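Local structure of alcohol dehydrogenase (Aeropyrum pernix, 1H2B) at residues Leu77-Ile85 / Leu160-Ala169; Asp99-Val107 / Val309-Val319. The protein probably catalyses the NAD+-dependent oxidation of alcohols, as a zinc-containing alcohol dehydrogenase from a hyperthermophilic archaeon. All coordinates share one frame; numbering follows the deposited sequence.

Interaction 1. Residues Leu77-Ile85 / Leu160-Ala169. With ZN (zinc ion), chain J; OCA (octanoic acid (caprylic acid)), chain H.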
loop_
_atom_site.group_PDB
_atom_site.type_symbol
_atom_site.label_atom_id
_atom_site.label_comp_id
_atom_site.label_asym_id
_atom_site.label_seq_id
_atom_site.Cartn_x
_atom_site.Cartn_y
_atom_site.Cartn_z
ATOM N N LEU B 77 27.744 -4.572 27.240
ATOM C CA LEU B 77 26.371 -4.701 26.708
ATOM C C LEU B 77 25.649 -3.360 26.860
ATOM O O LEU B 77 26.174 -2.397 27.444
ATOM C CB LEU B 77 25.597 -5.814 27.433
ATOM C CG LEU B 77 26.045 -7.270 27.251
ATOM C CD1 LEU B 77 24.845 -8.250 27.475
ATOM C CD2 LEU B 77 26.876 -7.614 26.052
ATOM N N GLY B 78 24.425 -3.314 26.333
ATOM C CA GLY B 78 23.471 -2.209 26.560
ATOM C C GLY B 78 23.149 -1.512 25.246
ATOM O O GLY B 78 23.987 -0.753 24.738
ATOM N N HIS B 79 21.942 -1.716 24.718
ATOM C CA HIS B 79 21.607 -1.152 23.399
ATOM C C HIS B 79 20.343 -0.283 23.415
ATOM O O HIS B 79 19.765 0.001 22.344
ATOM C CB HIS B 79 21.438 -2.280 22.354
ATOM C CG HIS B 79 20.424 -3.306 22.756
ATOM N ND1 HIS B 79 20.746 -4.391 23.552
ATOM C CD2 HIS B 79 19.112 -3.450 22.426
ATOM C CE1 HIS B 79 19.656 -5.124 23.732
ATOM N NE2 HIS B 79 18.650 -4.567 23.082
ATOM N N GLU B 80 19.990 0.213 24.579
ATOM C CA GLU B 80 18.756 0.967 24.766
ATOM C C GLU B 80 19.097 2.204 25.570
ATOM O O GLU B 80 18.889 2.307 26.780
ATOM C CB GLU B 80 17.701 0.044 25.435
ATOM C CG GLU B 80 16.335 0.690 25.596
ATOM C CD GLU B 80 15.325 -0.335 26.070
ATOM O OE1 GLU B 80 15.172 -0.443 27.293
ATOM O OE2 GLU B 80 14.727 -1.024 25.220
ATOM N N ASN B 81 19.624 3.212 24.855
ATOM C CA ASN B 81 20.396 4.251 25.547
ATOM C C ASN B 81 19.928 5.676 25.364
ATOM O O ASN B 81 19.624 6.087 24.258
ATOM C CB ASN B 81 21.844 4.154 25.068
ATOM C CG ASN B 81 22.413 2.772 25.371
ATOM O OD1 ASN B 81 22.349 2.347 26.525
ATOM N ND2 ASN B 81 22.991 2.112 24.373
ATOM N N VAL B 82 19.929 6.422 26.465
ATOM C CA VAL B 82 19.784 7.885 26.435
ATOM C C VAL B 82 20.925 8.513 27.224
ATOM O O VAL B 82 21.533 7.839 28.084
ATOM C CB VAL B 82 18.451 8.395 27.050
ATOM C CG1 VAL B 82 17.260 8.067 26.105
ATOM C CG2 VAL B 82 18.248 7.868 28.481
ATOM N N GLY B 83 21.224 9.775 26.938
ATOM C CA GLY B 83 22.302 10.399 27.667
ATOM C C GLY B 83 22.477 11.835 27.203
ATOM O O GLY B 83 21.562 12.453 26.680
ATOM N N TYR B 84 23.680 12.330 27.463
ATOM C CA TYR B 84 24.022 13.702 27.110
ATOM C C TYR B 84 25.270 13.650 26.252
ATOM O O TYR B 84 26.195 12.864 26.511
ATOM C CB TYR B 84 24.322 14.509 28.376
ATOM C CG TYR B 84 23.181 14.582 29.338
ATOM C CD1 TYR B 84 23.068 13.668 30.390
ATOM C CD2 TYR B 84 22.198 15.534 29.171
ATOM C CE1 TYR B 84 21.992 13.728 31.292
ATOM C CE2 TYR B 84 21.123 15.614 30.053
ATOM C CZ TYR B 84 21.037 14.705 31.106
ATOM O OH TYR B 84 20.002 14.778 31.990
ATOM N N ILE B 85 25.311 14.466 25.208
ATOM C CA ILE B 85 26.523 14.505 24.393
ATOM C C ILE B 85 27.689 14.803 25.336
ATOM O O ILE B 85 27.572 15.691 26.202
ATOM C CB ILE B 85 26.423 15.589 23.293
ATOM C CG1 ILE B 85 25.304 15.262 22.267
ATOM C CG2 ILE B 85 27.771 15.781 22.584
ATOM C CD1 ILE B 85 25.545 14.064 21.367
ATOM N N LEU B 160 14.206 12.195 30.987
ATOM C CA LEU B 160 15.147 11.608 29.992
ATOM C C LEU B 160 15.300 10.106 30.225
ATOM O O LEU B 160 15.235 9.281 29.294
ATOM C CB LEU B 160 16.528 12.316 30.040
ATOM C CG LEU B 160 17.615 11.756 29.118
ATOM C CD1 LEU B 160 17.207 11.983 27.675
ATOM C CD2 LEU B 160 18.902 12.486 29.365
ATOM N N VAL B 161 15.527 9.741 31.485
ATOM C CA VAL B 161 15.754 8.342 31.835
ATOM C C VAL B 161 14.519 7.485 31.534
ATOM O O VAL B 161 14.636 6.348 31.035
ATOM C CB VAL B 161 16.104 8.255 33.351
ATOM C CG1 VAL B 161 16.063 6.799 33.863
ATOM C CG2 VAL B 161 17.485 8.875 33.587
ATOM N N GLU B 162 13.327 8.033 31.799
ATOM C CA GLU B 162 12.075 7.366 31.506
ATOM C C GLU B 162 11.858 7.123 30.009
ATOM O O GLU B 162 11.105 6.250 29.641
ATOM C CB GLU B 162 10.914 8.179 32.106
ATOM C CG GLU B 162 10.714 7.893 33.592
ATOM C CD GLU B 162 9.441 8.516 34.152
ATOM O OE1 GLU B 162 8.483 8.790 33.365
ATOM O OE2 GLU B 162 9.405 8.725 35.389
ATOM N N MET B 163 12.547 7.883 29.170
ATOM C CA MET B 163 12.473 7.694 27.734
ATOM C C MET B 163 13.437 6.627 27.229
ATOM O O MET B 163 13.382 6.296 26.041
ATOM C CB MET B 163 12.779 9.015 27.030
ATOM C CG MET B 163 11.631 10.055 27.261
ATOM S SD MET B 163 11.929 11.597 26.308
ATOM C CE MET B 163 11.392 11.118 24.635
ATOM N N ALA B 164 14.342 6.135 28.068
ATOM C CA ALA B 164 15.372 5.236 27.575
ATOM C C ALA B 164 14.793 4.056 26.777
ATOM O O ALA B 164 15.294 3.737 25.688
ATOM C CB ALA B 164 16.278 4.675 28.711
ATOM N N PRO B 165 13.758 3.389 27.312
ATOM C CA PRO B 165 13.258 2.211 26.587
ATOM C C PRO B 165 12.695 2.510 25.226
ATOM O O PRO B 165 12.581 1.531 24.467
ATOM C CB PRO B 165 12.186 1.652 27.535
ATOM C CG PRO B 165 12.752 2.050 28.884
ATOM C CD PRO B 165 13.083 3.517 28.628
ATOM N N LEU B 166 12.390 3.762 24.896
ATOM C CA LEU B 166 11.892 4.054 23.536
ATOM C C LEU B 166 12.950 3.689 22.474
ATOM O O LEU B 166 12.607 3.408 21.307
ATOM C CB LEU B 166 11.508 5.566 23.384
ATOM C CG LEU B 166 10.463 5.999 24.411
ATOM C CD1 LEU B 166 10.285 7.485 24.186
ATOM C CD2 LEU B 166 9.092 5.295 24.168
ATOM N N ALA B 167 14.238 3.672 22.870
ATOM C CA ALA B 167 15.342 3.462 21.931
ATOM C C ALA B 167 15.438 2.043 21.382
ATOM O O ALA B 167 16.043 1.827 20.345
ATOM C CB ALA B 167 16.677 3.805 22.606
ATOM N N ASP B 168 14.773 1.086 22.038
ATOM C CA ASP B 168 14.808 -0.277 21.517
ATOM C C ASP B 168 13.446 -0.965 21.739
ATOM O O ASP B 168 12.764 -1.344 20.788
ATOM C CB ASP B 168 15.901 -1.062 22.217
ATOM C CG ASP B 168 16.082 -2.421 21.647
ATOM O OD1 ASP B 168 15.854 -3.384 22.435
ATOM O OD2 ASP B 168 16.423 -2.627 20.461
ATOM N N ALA B 169 13.035 -1.094 22.993
ATOM C CA ALA B 169 11.690 -1.635 23.261
ATOM C C ALA B 169 10.609 -0.839 22.541
ATOM O O ALA B 169 9.743 -1.433 21.854
ATOM C CB ALA B 169 11.373 -1.646 24.761
HETATM ZN ZN ZN J . 16.701 -5.210 22.827
HETATM C C1 OCA H . 17.256 -6.107 20.099
HETATM C C2 OCA H . 17.519 -7.244 19.100
HETATM C C3 OCA H . 18.136 -6.699 17.800
HETATM C C4 OCA H . 18.781 -7.749 16.910
HETATM C C5 OCA H . 19.505 -7.054 15.757
HETATM C C6 OCA H . 19.977 -8.060 14.710
HETATM C C7 OCA H . 20.613 -7.413 13.484
HETATM C C8 OCA H . 21.047 -8.499 12.516
HETATM O O1 OCA H . 16.923 -6.374 21.287
HETATM O O2 OCA H . 17.338 -4.917 19.732
#

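Interaction 2. Residues Asp99-Val107 / Val309-Val319. With NAJ (nicotinamide-adenine-dinucleotide (acidic form)), chain I.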
loop_
_atom_site.group_PDB
_atom_site.type_symbol
_atom_site.label_atom_id
_atom_site.label_comp_id
_atom_site.label_asym_id
_atom_site.label_seq_id
_atom_site.Cartn_x
_atom_site.Cartn_y
_atom_site.Cartn_z
ATOM N N ASP B 99 24.005 18.274 25.427
ATOM C CA ASP B 99 22.713 18.167 24.745
ATOM C C ASP B 99 22.092 16.804 25.105
ATOM O O ASP B 99 22.753 15.785 24.928
ATOM C CB ASP B 99 22.886 18.210 23.235
ATOM C CG ASP B 99 23.189 19.599 22.686
ATOM O OD1 ASP B 99 22.942 20.569 23.441
ATOM O OD2 ASP B 99 23.632 19.736 21.500
ATOM N N PRO B 100 20.844 16.760 25.550
ATOM C CA PRO B 100 20.205 15.463 25.817
ATOM C C PRO B 100 19.817 14.776 24.517
ATOM O O PRO B 100 19.334 15.420 23.573
ATOM C CB PRO B 100 18.950 15.827 26.617
ATOM C CG PRO B 100 18.619 17.275 26.085
ATOM C CD PRO B 100 19.986 17.914 25.936
ATOM N N VAL B 101 20.021 13.460 24.496
ATOM C CA VAL B 101 19.831 12.700 23.259
ATOM C C VAL B 101 19.302 11.303 23.569
ATOM O O VAL B 101 19.470 10.747 24.690
ATOM C CB VAL B 101 21.145 12.531 22.447
ATOM C CG1 VAL B 101 21.674 13.906 21.959
ATOM C CG2 VAL B 101 22.236 11.764 23.251
ATOM N N ILE B 102 18.636 10.735 22.563
ATOM C CA ILE B 102 18.272 9.329 22.578
ATOM C C ILE B 102 18.941 8.707 21.367
ATOM O O ILE B 102 19.087 9.327 20.317
ATOM C CB ILE B 102 16.720 9.117 22.580
ATOM C CG1 ILE B 102 16.375 7.591 22.610
ATOM C CG2 ILE B 102 16.040 9.774 21.326
ATOM C CD1 ILE B 102 14.880 7.397 22.996
ATOM N N LEU B 103 19.394 7.474 21.528
ATOM C CA LEU B 103 20.173 6.828 20.476
ATOM C C LEU B 103 19.455 5.727 19.760
ATOM O O LEU B 103 19.004 4.744 20.378
ATOM C CB LEU B 103 21.509 6.256 21.014
ATOM C CG LEU B 103 22.354 7.282 21.773
ATOM C CD1 LEU B 103 23.677 6.631 22.291
ATOM C CD2 LEU B 103 22.711 8.436 20.859
ATOM N N HIS B 104 19.377 5.837 18.429
ATOM C CA HIS B 104 18.969 4.688 17.631
ATOM C C HIS B 104 20.022 3.585 17.778
ATOM O O HIS B 104 21.214 3.875 17.808
ATOM C CB HIS B 104 18.883 5.084 16.165
ATOM C CG HIS B 104 18.252 4.031 15.315
ATOM N ND1 HIS B 104 18.943 2.919 14.889
ATOM C CD2 HIS B 104 16.974 3.871 14.912
ATOM C CE1 HIS B 104 18.115 2.109 14.236
ATOM N NE2 HIS B 104 16.911 2.676 14.231
ATOM N N PRO B 105 19.611 2.338 17.987
ATOM C CA PRO B 105 20.628 1.337 18.335
ATOM C C PRO B 105 21.566 0.931 17.220
ATOM O O PRO B 105 22.556 0.281 17.530
ATOM C CB PRO B 105 19.803 0.140 18.859
ATOM C CG PRO B 105 18.384 0.409 18.471
ATOM C CD PRO B 105 18.232 1.808 18.054
ATOM N N ALA B 106 21.277 1.245 15.960
ATOM C CA ALA B 106 22.141 0.882 14.829
ATOM C C ALA B 106 23.097 2.023 14.511
ATOM O O ALA B 106 22.716 3.193 14.565
ATOM C CB ALA B 106 21.287 0.630 13.590
ATOM N N VAL B 107 24.344 1.688 14.239
ATOM C CA VAL B 107 25.313 2.640 13.757
ATOM C C VAL B 107 25.526 2.298 12.279
ATOM O O VAL B 107 26.023 1.214 11.949
ATOM C CB VAL B 107 26.637 2.516 14.578
ATOM C CG1 VAL B 107 27.764 3.300 13.850
ATOM C CG2 VAL B 107 26.437 3.044 15.975
ATOM N N VAL B 309 13.477 -4.213 15.174
ATOM C CA VAL B 309 13.763 -2.874 15.720
ATOM C C VAL B 309 12.986 -1.849 14.913
ATOM O O VAL B 309 11.781 -1.947 14.839
ATOM C CB VAL B 309 15.300 -2.646 15.822
ATOM C CG1 VAL B 309 15.610 -1.427 16.737
ATOM C CG2 VAL B 309 16.034 -3.852 16.431
ATOM N N GLY B 310 13.643 -0.823 14.357
ATOM C CA GLY B 310 12.941 0.051 13.419
ATOM C C GLY B 310 13.927 1.022 12.843
ATOM O O GLY B 310 15.139 0.946 13.079
ATOM N N ASN B 311 13.411 1.916 12.007
ATOM C CA ASN B 311 14.325 2.823 11.325
ATOM C C ASN B 311 14.370 4.192 12.037
ATOM O O ASN B 311 13.693 4.405 13.044
ATOM C CB ASN B 311 14.005 2.882 9.830
ATOM C CG ASN B 311 12.653 3.479 9.529
ATOM O OD1 ASN B 311 12.188 4.378 10.222
ATOM N ND2 ASN B 311 11.990 2.964 8.476
ATOM N N TYR B 312 15.214 5.085 11.519
ATOM C CA TYR B 312 15.428 6.355 12.215
ATOM C C TYR B 312 14.186 7.209 12.229
ATOM O O TYR B 312 13.866 7.834 13.237
ATOM C CB TYR B 312 16.556 7.084 11.533
ATOM C CG TYR B 312 16.971 8.371 12.202
ATOM C CD1 TYR B 312 17.917 8.378 13.239
ATOM C CD2 TYR B 312 16.431 9.559 11.781
ATOM C CE1 TYR B 312 18.347 9.552 13.834
ATOM C CE2 TYR B 312 16.835 10.787 12.380
ATOM C CZ TYR B 312 17.785 10.769 13.397
ATOM O OH TYR B 312 18.192 11.963 13.985
ATOM N N VAL B 313 13.490 7.213 11.105
ATOM C CA VAL B 313 12.252 8.003 11.043
ATOM C C VAL B 313 11.218 7.484 12.053
ATOM O O VAL B 313 10.542 8.264 12.736
ATOM C CB VAL B 313 11.707 8.081 9.604
ATOM C CG1 VAL B 313 10.267 8.589 9.567
ATOM C CG2 VAL B 313 12.649 8.977 8.760
ATOM N N GLU B 314 11.116 6.170 12.162
ATOM C CA GLU B 314 10.200 5.558 13.139
ATOM C C GLU B 314 10.581 5.944 14.580
ATOM O O GLU B 314 9.702 6.229 15.388
ATOM C CB GLU B 314 10.209 4.033 12.972
ATOM C CG GLU B 314 9.431 3.667 11.710
ATOM C CD GLU B 314 9.617 2.225 11.238
ATOM O OE1 GLU B 314 10.625 1.572 11.592
ATOM O OE2 GLU B 314 8.724 1.771 10.482
ATOM N N LEU B 315 11.884 5.993 14.907
ATOM C CA LEU B 315 12.269 6.423 16.261
ATOM C C LEU B 315 11.847 7.890 16.455
ATOM O O LEU B 315 11.328 8.242 17.523
ATOM C CB LEU B 315 13.788 6.285 16.494
ATOM C CG LEU B 315 14.222 6.652 17.916
ATOM C CD1 LEU B 315 13.523 5.896 19.050
ATOM C CD2 LEU B 315 15.756 6.495 17.903
ATOM N N HIS B 316 12.034 8.703 15.421
ATOM C CA HIS B 316 11.619 10.097 15.532
ATOM C C HIS B 316 10.123 10.228 15.771
ATOM O O HIS B 316 9.698 11.010 16.623
ATOM C CB HIS B 316 12.006 10.826 14.239
ATOM C CG HIS B 316 11.871 12.301 14.353
ATOM N ND1 HIS B 316 12.873 13.103 14.855
ATOM C CD2 HIS B 316 10.821 13.107 14.105
ATOM C CE1 HIS B 316 12.447 14.355 14.881
ATOM N NE2 HIS B 316 11.204 14.381 14.431
ATOM N N GLU B 317 9.304 9.486 15.007
ATOM C CA GLU B 317 7.862 9.494 15.241
ATOM C C GLU B 317 7.479 9.047 16.648
ATOM O O GLU B 317 6.599 9.601 17.285
ATOM C CB GLU B 317 7.171 8.573 14.235
ATOM C CG GLU B 317 7.302 9.153 12.815
ATOM C CD GLU B 317 6.833 8.239 11.711
ATOM O OE1 GLU B 317 6.302 7.148 11.985
ATOM O OE2 GLU B 317 6.991 8.619 10.538
ATOM N N LEU B 318 8.130 7.988 17.138
ATOM C CA LEU B 318 7.823 7.503 18.455
ATOM C C LEU B 318 8.205 8.512 19.547
ATOM O O LEU B 318 7.447 8.699 20.487
ATOM C CB LEU B 318 8.507 6.115 18.655
ATOM C CG LEU B 318 8.360 5.590 20.073
ATOM C CD1 LEU B 318 6.928 5.193 20.489
ATOM C CD2 LEU B 318 9.316 4.404 20.198
ATOM N N VAL B 319 9.383 9.148 19.414
ATOM C CA VAL B 319 9.784 10.177 20.329
ATOM C C VAL B 319 8.720 11.299 20.334
ATOM O O VAL B 319 8.391 11.795 21.397
ATOM C CB VAL B 319 11.148 10.705 19.974
ATOM C CG1 VAL B 319 11.463 12.016 20.779
ATOM C CG2 VAL B 319 12.191 9.657 20.307
HETATM P PA NAJ I . 10.255 -9.220 28.732
HETATM O O1A NAJ I . 10.957 -10.303 29.503
HETATM O O2A NAJ I . 10.160 -7.808 29.333
HETATM O O5B NAJ I . 8.722 -9.572 28.461
HETATM C C5B NAJ I . 8.285 -10.897 28.129
HETATM C C4B NAJ I . 6.840 -10.940 28.597
HETATM O O4B NAJ I . 6.279 -12.173 28.105
HETATM C C3B NAJ I . 6.680 -10.882 30.116
HETATM O O3B NAJ I . 5.696 -9.913 30.513
HETATM C C2B NAJ I . 6.257 -12.322 30.371
HETATM O O2B NAJ I . 5.506 -12.503 31.582
HETATM C C1B NAJ I . 5.441 -12.695 29.127
HETATM N N9A NAJ I . 5.294 -14.130 28.889
HETATM C C8A NAJ I . 6.167 -15.192 29.165
HETATM N N7A NAJ I . 5.609 -16.354 28.730
HETATM C C5A NAJ I . 4.393 -16.051 28.190
HETATM C C6A NAJ I . 3.403 -16.804 27.608
HETATM N N6A NAJ I . 3.468 -18.138 27.502
HETATM N N1A NAJ I . 2.308 -16.160 27.094
HETATM C C2A NAJ I . 2.136 -14.792 27.206
HETATM N N3A NAJ I . 3.104 -14.064 27.804
HETATM C C4A NAJ I . 4.210 -14.688 28.291
HETATM O O3 NAJ I . 10.943 -9.189 27.300
HETATM P PN NAJ I . 11.191 -7.936 26.312
HETATM O O1N NAJ I . 12.452 -7.281 26.635
HETATM O O2N NAJ I . 9.952 -7.139 26.214
HETATM O O5D NAJ I . 11.489 -8.741 24.954
HETATM C C5D NAJ I . 10.417 -9.473 24.364
HETATM C C4D NAJ I . 10.970 -10.372 23.270
HETATM O O4D NAJ I . 11.330 -9.538 22.155
HETATM C C3D NAJ I . 12.257 -11.101 23.653
HETATM O O3D NAJ I . 12.321 -12.321 22.892
HETATM C C2D NAJ I . 13.352 -10.144 23.161
HETATM O O2D NAJ I . 14.606 -10.726 22.945
HETATM C C1D NAJ I . 12.690 -9.716 21.839
HETATM N N1N NAJ I . 13.189 -8.518 21.165
HETATM C C2N NAJ I . 13.006 -8.472 19.814
HETATM C C3N NAJ I . 13.390 -7.345 19.108
HETATM C C7N NAJ I . 13.243 -7.328 17.622
HETATM O O7N NAJ I . 13.725 -6.229 17.017
HETATM N N7N NAJ I . 12.624 -8.261 16.891
HETATM C C4N NAJ I . 13.958 -6.197 19.752
HETATM C C5N NAJ I . 13.952 -6.248 21.175
HETATM C C6N NAJ I . 13.607 -7.401 21.854
#

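Interaction 1. Residues Leu77-Ile85 / Leu160-Ala169
Glu-80, next to the zinc ligand His-79, reaches toward the turn Met-163 to Leu-166 and the start of the next helix, and each atom beyond its CA meets something there. CB rests 3.8 Å from Asp-168 CB. CG stands anti to the backbone N (chi1 -176°), which brings it 3.2 Å from Ala-164 O, and the extended chain then lays CD beside Pro-165 CA. At the tip the two oxygens part company. OE2 accepts the N-H of Ala-169 (2.8 Å from Glu-80 OE2 to Ala-169 N), met on the anti side and 27° out of the carboxylate plane, while OE1 lies near Pro-165 CB and forms a salt bridge with Arg-354.

This is second-shell chemistry, since Glu-80 grips the backbone right after Asp-168 and itself follows His-79. His-79 NE2 binds the zinc ion at 2.1 Å and Asp-168 OD1 binds it too, the carboxylate sitting at the edge of the imidazole with the two planes 90° apart. Cys-54 and octanoic acid O1 complete the site. The Gly-His-Glu run beginning at Gly-78 fits the zinc alcohol dehydrogenase signature.

Farther along, Val-82 CG2 packs 3.8 Å from Ala-164 CB. Leu-160 CD2 lies over one face of the Tyr-84 ring in a CH-pi contact, 4.0 Å from its centroid.

Strand 81-88 runs between strands 44-52 and 100-103, and the contact presses it against the bend joining helices 157-162 and 166-181, where Pro-165 also touches strand 354-358.

Interaction 2. Residues Asp99-Val107 / Val309-Val319
The imidazole of His-104 meets Gly-310 edge-on. One face carries Pro-105 CD, 3.4 Å above the ring plane and off-centre over the ring. At the edges, near the plane, lie Gly-310 beyond NE2 and Ala-106 CA, while Leu-315 CD2 and Tyr-312 CA approach obliquely. The other flat group, the Tyr-312 ring, has its polar partner in Val-148 O, bound by OH, and makes a cation-pi contact with Arg-116 of a second subunit.

His-104 NE2 donates to Gly-310 O at 2.7 Å. The acceptor lies in the ring plane, although the donor stands 39° above the carbonyl plane. At the second ring nitrogen, His-104 ND1 accepts from Ala-106 N at 3.1 Å, the donor tilted from the ring plane. CG of His-104 lies anti to the backbone N (chi1 -170°), which sends the ring toward the segment Val-309 to Val-319. A phenylalanine in its place would probably leave Gly-310 O and Ala-106 N both without their mates, and the ring free of the bonds that now fix its rotation.

Beside this polar tie the packing is apolar. Leu-315 CD2 sits 3.8 Å from His-104 CB, Ile-102 CG2 meets Val-319 CG2 at 4.0 Å, and Pro-105 CG lies alongside Val-309 CG1. Asn-311 and Glu-314 form a capping box at the start of helix 312-323, with Glu-314 N donating to Asn-311 OD1 almost in line with the C=O bond.

Val-309 N donates to the nicotinamide carboxamide O7N of the coenzyme (2.7 Å). With NE2 as donor and ND1 as acceptor, His-104 is consistent with a neutral imidazole whose proton sits on NE2, and would probably need no charge to tie the residue after Val-309 to the chain just past strand 100-103.

Overall arrangement
From the N terminus, residues 77-85 come first, on strand 81-88, and residues 99-107 follow on strand 100-103, its antiparallel neighbour in the same sheet. Interaction 1 then closes a loop of 74 intervening residues at 160-169, and interaction 2 closes a longer one, of 201, at 309-319. Because interaction 2 opens before interaction 1 closes, the two loops cross instead of nesting. They also touch: Gly-83 O and Val-101 N are probably hydrogen-bonded, and Ala-167 packs on Leu-103 and Pro-105. Together they join the sheet holding strands 81-88 and 100-103 to helix 166-181, which leads into the nucleotide-binding parallel sheet, and to helix 312-323, which follows that sheet's outermost strand, 303-306.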